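Local coordinates for protein glucose-6-phosphate 1-dehydrogenase (Kluyveromyces lactis, PDB 7E6I) that catalyses the NADP-dependent oxidation of glucose 6-phosphate to 6-phosphogluconolactone, the first and probably rate-limiting step of the oxidative pentose phosphate pathway, at residues Glu343-Val355 and Pro364-Glu376. Sequence-based numbering, arbitrary orientation.
Sequences EGKVEIRIQFRRV and PNNELVIRIQPNE. With BG6 (6-O-phosphono-beta-D-glucopyranose), chain B.
R349 and E367 are bridged on one face of an antiparallel strand pair, 345-352 with 367-373, in the mixed sheet of the C-terminal domain. R349 NH1 donates to E367 OE2 (3.0 Å), which lies in the guanidinium plane, although guanidinium and carboxylate stand 84° apart; Y480 also bonds this oxygen. The R349 chain leaves with CG anti to the backbone N (chi1 -169°) and bends at chi3, laying one guanidinium face over V369 CG2. Its NH2 reaches E347 OE1, which K345 NZ meets from the opposite face of the carboxylate, while E347 OE2 pairs with R371 NE at 3.0 Å. Were R349 an alanine, E347 and E367 would probably lose the cation they share, and V369 CG2 the guanidinium over it. K345, R349 and R371 probably belong to the second NADP+ site. On the other face I348 and I370 lie side by side, and I372 CD1 touches V346 CG1 at 3.7 Å. At the strand end a classic beta bulge sets I372 and Q373 against V346, whose O takes I372 N (2.9 Å) and, weakly, Q373 N. With chi1 72° and an extended chain beyond CG, Q373 reaches the substrate; K187 bonds its OE1, and NE2 donates to phosphate oxygen O1P of BG6 at 2.7 Å.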
loop_
_atom_site.group_PDB
_atom_site.type_symbol
_atom_site.label_atom_id
_atom_site.label_comp_id
_atom_site.label_asym_id
_atom_site.label_seq_id
_atom_site.Cartn_x
_atom_site.Cartn_y
_atom_site.Cartn_z
ATOM N N GLU A 343 13.026 2.749 14.942
ATOM C CA GLU A 343 12.988 3.739 13.868
ATOM C C GLU A 343 11.816 3.435 12.951
ATOM O O GLU A 343 11.242 2.347 12.988
ATOM C CB GLU A 343 14.289 3.747 13.054
ATOM C CG GLU A 343 14.592 2.384 12.455
ATOM C CD GLU A 343 15.847 2.353 11.622
ATOM O OE1 GLU A 343 16.205 3.395 11.033
ATOM O OE2 GLU A 343 16.476 1.273 11.558
ATOM N N GLY A 344 11.475 4.417 12.118
ATOM C CA GLY A 344 10.479 4.241 11.081
ATOM C C GLY A 344 11.161 4.144 9.730
ATOM O O GLY A 344 11.982 4.992 9.371
ATOM N N LYS A 345 10.799 3.107 8.980
ATOM C CA LYS A 345 11.525 2.737 7.772
ATOM C C LYS A 345 10.748 1.696 6.986
ATOM O O LYS A 345 10.262 0.712 7.560
ATOM C CB LYS A 345 12.883 2.160 8.163
ATOM C CG LYS A 345 13.969 2.292 7.189
ATOM C CD LYS A 345 15.276 1.898 7.881
ATOM C CE LYS A 345 15.434 0.398 8.038
ATOM N NZ LYS A 345 16.876 0.004 7.907
ATOM N N VAL A 346 10.646 1.870 5.675
ATOM C CA VAL A 346 10.265 0.781 4.788
ATOM C C VAL A 346 11.361 0.637 3.749
ATOM O O VAL A 346 11.724 1.616 3.081
ATOM C CB VAL A 346 8.898 1.011 4.126
ATOM C CG1 VAL A 346 8.668 -0.048 3.042
ATOM C CG2 VAL A 346 7.780 0.947 5.173
ATOM N N GLU A 347 11.860 -0.585 3.585
ATOM C CA GLU A 347 13.123 -0.770 2.893
ATOM C C GLU A 347 13.156 -2.132 2.213
ATOM O O GLU A 347 12.634 -3.123 2.747
ATOM C CB GLU A 347 14.275 -0.644 3.899
ATOM C CG GLU A 347 15.597 -0.359 3.309
ATOM C CD GLU A 347 16.609 0.054 4.371
ATOM O OE1 GLU A 347 17.208 -0.860 5.003
ATOM O OE2 GLU A 347 16.798 1.289 4.562
ATOM N N ILE A 348 13.805 -2.171 1.047
ATOM C CA ILE A 348 14.084 -3.395 0.302
ATOM C C ILE A 348 15.585 -3.626 0.331
ATOM O O ILE A 348 16.356 -2.720 0.011
ATOM C CB ILE A 348 13.610 -3.292 -1.159
ATOM C CG1 ILE A 348 12.101 -3.100 -1.248
ATOM C CG2 ILE A 348 14.106 -4.491 -1.974
ATOM C CD1 ILE A 348 11.713 -2.409 -2.539
ATOM N N ARG A 349 16.008 -4.841 0.655
ATOM C CA ARG A 349 17.437 -5.143 0.709
ATOM C C ARG A 349 17.688 -6.413 -0.080
ATOM O O ARG A 349 17.092 -7.455 0.210
ATOM C CB ARG A 349 17.918 -5.303 2.152
ATOM C CG ARG A 349 19.431 -5.366 2.327
ATOM C CD ARG A 349 19.779 -5.418 3.813
ATOM N NE ARG A 349 19.504 -4.128 4.429
ATOM C CZ ARG A 349 20.372 -3.124 4.414
ATOM N NH1 ARG A 349 21.573 -3.294 3.841
ATOM N NH2 ARG A 349 20.044 -1.956 4.965
ATOM N N ILE A 350 18.571 -6.334 -1.062
ATOM C CA ILE A 350 18.871 -7.465 -1.918
ATOM C C ILE A 350 20.371 -7.700 -1.854
ATOM O O ILE A 350 21.149 -6.780 -2.112
ATOM C CB ILE A 350 18.397 -7.214 -3.358
ATOM C CG1 ILE A 350 16.870 -7.290 -3.366
ATOM C CG2 ILE A 350 19.005 -8.240 -4.287
ATOM C CD1 ILE A 350 16.225 -6.747 -4.563
ATOM N N GLN A 351 20.774 -8.901 -1.455
ATOM C CA GLN A 351 22.181 -9.264 -1.385
ATOM C C GLN A 351 22.525 -10.179 -2.550
ATOM O O GLN A 351 21.820 -11.163 -2.802
ATOM C CB GLN A 351 22.531 -9.964 -0.074
ATOM C CG GLN A 351 24.008 -9.893 0.185
ATOM C CD GLN A 351 24.422 -10.414 1.546
ATOM O OE1 GLN A 351 24.024 -11.494 1.940
ATOM N NE2 GLN A 351 25.239 -9.647 2.258
ATOM N N PHE A 352 23.612 -9.866 -3.243
ATOM C CA PHE A 352 24.013 -10.646 -4.403
ATOM C C PHE A 352 25.074 -11.679 -4.039
ATOM O O PHE A 352 25.726 -11.600 -2.996
ATOM C CB PHE A 352 24.498 -9.710 -5.511
ATOM C CG PHE A 352 23.407 -8.817 -6.032
ATOM C CD1 PHE A 352 22.563 -9.251 -7.050
ATOM C CD2 PHE A 352 23.188 -7.564 -5.476
ATOM C CE1 PHE A 352 21.541 -8.441 -7.524
ATOM C CE2 PHE A 352 22.165 -6.752 -5.951
ATOM C CZ PHE A 352 21.347 -7.187 -6.972
ATOM N N ARG A 353 25.212 -12.679 -4.901
ATOM C CA ARG A 353 26.127 -13.782 -4.635
ATOM C C ARG A 353 27.568 -13.379 -4.897
ATOM O O ARG A 353 27.851 -12.485 -5.693
ATOM C CB ARG A 353 25.798 -14.984 -5.507
ATOM C CG ARG A 353 24.601 -15.736 -5.072
ATOM C CD ARG A 353 24.429 -16.981 -5.916
ATOM N NE ARG A 353 23.051 -17.445 -5.836
ATOM C CZ ARG A 353 22.549 -18.157 -4.829
ATOM N NH1 ARG A 353 23.326 -18.517 -3.802
ATOM N NH2 ARG A 353 21.263 -18.513 -4.857
ATOM N N ARG A 354 28.478 -14.059 -4.219
ATOM C CA ARG A 354 29.898 -14.004 -4.521
ATOM C C ARG A 354 30.322 -15.297 -5.215
ATOM O O ARG A 354 29.736 -16.360 -4.990
ATOM C CB ARG A 354 30.723 -13.798 -3.242
ATOM C CG ARG A 354 30.946 -12.321 -2.886
ATOM C CD ARG A 354 32.228 -11.702 -3.545
ATOM N NE ARG A 354 32.105 -11.439 -4.990
ATOM C CZ ARG A 354 31.682 -10.289 -5.522
ATOM N NH1 ARG A 354 31.335 -9.257 -4.763
ATOM N NH2 ARG A 354 31.588 -10.170 -6.836
ATOM N N VAL A 355 31.340 -15.201 -6.075
ATOM C CA VAL A 355 32.036 -16.400 -6.535
ATOM C C VAL A 355 32.812 -16.992 -5.363
ATOM O O VAL A 355 33.239 -16.274 -4.446
ATOM C CB VAL A 355 32.966 -16.050 -7.708
ATOM C CG1 VAL A 355 32.735 -16.988 -8.888
ATOM C CG2 VAL A 355 32.738 -14.599 -8.087
ATOM N N PRO A 364 33.586 -8.290 -0.333
ATOM C CA PRO A 364 32.211 -8.450 0.163
ATOM C C PRO A 364 31.173 -8.504 -0.956
ATOM O O PRO A 364 31.377 -8.004 -2.065
ATOM C CB PRO A 364 31.997 -7.226 1.061
ATOM C CG PRO A 364 33.123 -6.312 0.801
ATOM C CD PRO A 364 34.172 -6.974 -0.037
ATOM N N ASN A 365 30.057 -9.158 -0.644
ATOM C CA ASN A 365 28.923 -9.241 -1.553
ATOM C C ASN A 365 28.421 -7.857 -1.931
ATOM O O ASN A 365 28.304 -6.969 -1.081
ATOM C CB ASN A 365 27.775 -10.026 -0.912
ATOM C CG ASN A 365 28.211 -11.381 -0.381
ATOM O OD1 ASN A 365 29.021 -11.473 0.544
ATOM N ND2 ASN A 365 27.668 -12.440 -0.957
ATOM N N ASN A 366 28.121 -7.680 -3.216
ATOM C CA ASN A 366 27.310 -6.548 -3.625
ATOM C C ASN A 366 25.936 -6.624 -2.990
ATOM O O ASN A 366 25.413 -7.699 -2.689
ATOM C CB ASN A 366 27.151 -6.499 -5.134
ATOM C CG ASN A 366 28.456 -6.367 -5.817
ATOM O OD1 ASN A 366 28.930 -7.297 -6.463
ATOM N ND2 ASN A 366 29.086 -5.215 -5.647
ATOM N N GLU A 367 25.336 -5.456 -2.837
ATOM C CA GLU A 367 24.118 -5.307 -2.076
ATOM C C GLU A 367 23.384 -4.113 -2.650
ATOM O O GLU A 367 24.010 -3.129 -3.047
ATOM C CB GLU A 367 24.443 -5.112 -0.596
ATOM C CG GLU A 367 23.423 -5.667 0.346
ATOM C CD GLU A 367 23.988 -5.908 1.752
ATOM O OE1 GLU A 367 24.986 -6.670 1.924
ATOM O OE2 GLU A 367 23.416 -5.326 2.689
ATOM N N LEU A 368 22.064 -4.217 -2.723
ATOM C CA LEU A 368 21.222 -3.144 -3.221
ATOM C C LEU A 368 20.164 -2.865 -2.174
ATOM O O LEU A 368 19.461 -3.788 -1.749
ATOM C CB LEU A 368 20.560 -3.519 -4.554
ATOM C CG LEU A 368 19.442 -2.580 -5.035
ATOM C CD1 LEU A 368 20.020 -1.225 -5.362
ATOM C CD2 LEU A 368 18.689 -3.169 -6.248
ATOM N N VAL A 369 20.051 -1.602 -1.765
ATOM C CA VAL A 369 19.044 -1.154 -0.814
ATOM C C VAL A 369 18.189 -0.088 -1.484
ATOM O O VAL A 369 18.717 0.879 -2.043
ATOM C CB VAL A 369 19.680 -0.610 0.476
ATOM C CG1 VAL A 369 18.616 0.051 1.348
ATOM C CG2 VAL A 369 20.395 -1.728 1.238
ATOM N N ILE A 370 16.877 -0.268 -1.434
ATOM C CA ILE A 370 15.914 0.701 -1.948
ATOM C C ILE A 370 15.096 1.190 -0.760
ATOM O O ILE A 370 14.310 0.424 -0.192
ATOM C CB ILE A 370 15.011 0.083 -3.026
ATOM C CG1 ILE A 370 15.867 -0.535 -4.131
ATOM C CG2 ILE A 370 14.039 1.112 -3.591
ATOM C CD1 ILE A 370 15.121 -1.520 -4.958
ATOM N N ARG A 371 15.290 2.448 -0.350
ATOM C CA ARG A 371 14.482 3.014 0.724
ATOM C C ARG A 371 13.205 3.598 0.142
ATOM O O ARG A 371 13.252 4.534 -0.660
ATOM C CB ARG A 371 15.209 4.094 1.525
ATOM C CG ARG A 371 14.534 4.295 2.900
ATOM C CD ARG A 371 15.371 5.058 3.874
ATOM N NE ARG A 371 15.934 4.181 4.889
ATOM C CZ ARG A 371 17.013 4.495 5.598
ATOM N NH1 ARG A 371 17.613 5.662 5.375
ATOM N NH2 ARG A 371 17.507 3.654 6.514
ATOM N N ILE A 372 12.066 3.063 0.572
ATOM C CA ILE A 372 10.798 3.618 0.126
ATOM C C ILE A 372 10.429 4.837 0.951
ATOM O O ILE A 372 9.927 5.834 0.419
ATOM C CB ILE A 372 9.718 2.534 0.180
ATOM C CG1 ILE A 372 9.965 1.536 -0.944
ATOM C CG2 ILE A 372 8.315 3.153 0.135
ATOM C CD1 ILE A 372 9.860 0.137 -0.493
ATOM N N GLN A 373 10.702 4.790 2.250
ATOM C CA GLN A 373 10.398 5.891 3.147
ATOM C C GLN A 373 11.190 5.677 4.423
ATOM O O GLN A 373 11.423 4.528 4.809
ATOM C CB GLN A 373 8.892 5.965 3.437
ATOM C CG GLN A 373 8.355 4.868 4.332
ATOM C CD GLN A 373 6.829 4.867 4.364
ATOM O OE1 GLN A 373 6.181 5.200 3.373
ATOM N NE2 GLN A 373 6.254 4.493 5.502
ATOM N N PRO A 374 11.619 6.754 5.105
ATOM C CA PRO A 374 11.381 8.167 4.781
ATOM C C PRO A 374 12.123 8.768 3.583
ATOM O O PRO A 374 11.464 9.403 2.759
ATOM C CB PRO A 374 11.815 8.900 6.052
ATOM C CG PRO A 374 12.486 7.897 6.904
ATOM C CD PRO A 374 11.983 6.573 6.520
ATOM N N ASN A 375 13.438 8.645 3.466
ATOM C CA ASN A 375 14.144 9.468 2.486
ATOM C C ASN A 375 14.417 8.636 1.240
ATOM O O ASN A 375 15.509 8.108 1.057
ATOM C CB ASN A 375 15.437 10.021 3.069
ATOM C CG ASN A 375 15.256 10.567 4.469
ATOM O OD1 ASN A 375 14.583 11.581 4.666
ATOM N ND2 ASN A 375 15.860 9.897 5.457
ATOM N N GLU A 376 13.393 8.525 0.381
ATOM C CA GLU A 376 13.474 7.879 -0.932
ATOM C C GLU A 376 14.890 7.874 -1.497
ATOM O O GLU A 376 15.435 8.938 -1.814
ATOM C CB GLU A 376 12.562 8.587 -1.940
ATOM C CG GLU A 376 11.094 8.463 -1.673
ATOM C CD GLU A 376 10.518 9.750 -1.132
ATOM O OE1 GLU A 376 11.142 10.357 -0.226
ATOM O OE2 GLU A 376 9.439 10.159 -1.622
HETATM C C1 BG6 B . -1.859 0.873 7.438
HETATM C C2 BG6 B . -1.695 0.077 8.732
HETATM O O1 BG6 B . -2.360 0.130 6.399
HETATM O O5 BG6 B . -0.516 1.381 7.003
HETATM C C3 BG6 B . -1.043 0.891 9.795
HETATM O O2 BG6 B . -2.957 -0.411 9.208
HETATM C C4 BG6 B . 0.300 1.376 9.356
HETATM O O3 BG6 B . -0.847 0.092 10.992
HETATM C C5 BG6 B . 0.185 2.161 8.048
HETATM O O4 BG6 B . 0.855 2.188 10.397
HETATM C C6 BG6 B . 1.519 2.530 7.459
HETATM O O6 BG6 B . 1.280 3.234 6.254
HETATM P P BG6 B . 2.362 4.414 5.814
HETATM O O1P BG6 B . 3.682 3.668 5.860
HETATM O O2P BG6 B . 2.286 5.537 6.814
HETATM O O3P BG6 B . 2.081 4.996 4.430
HETATM O O HOH W 1 28.239 -9.985 -5.196
#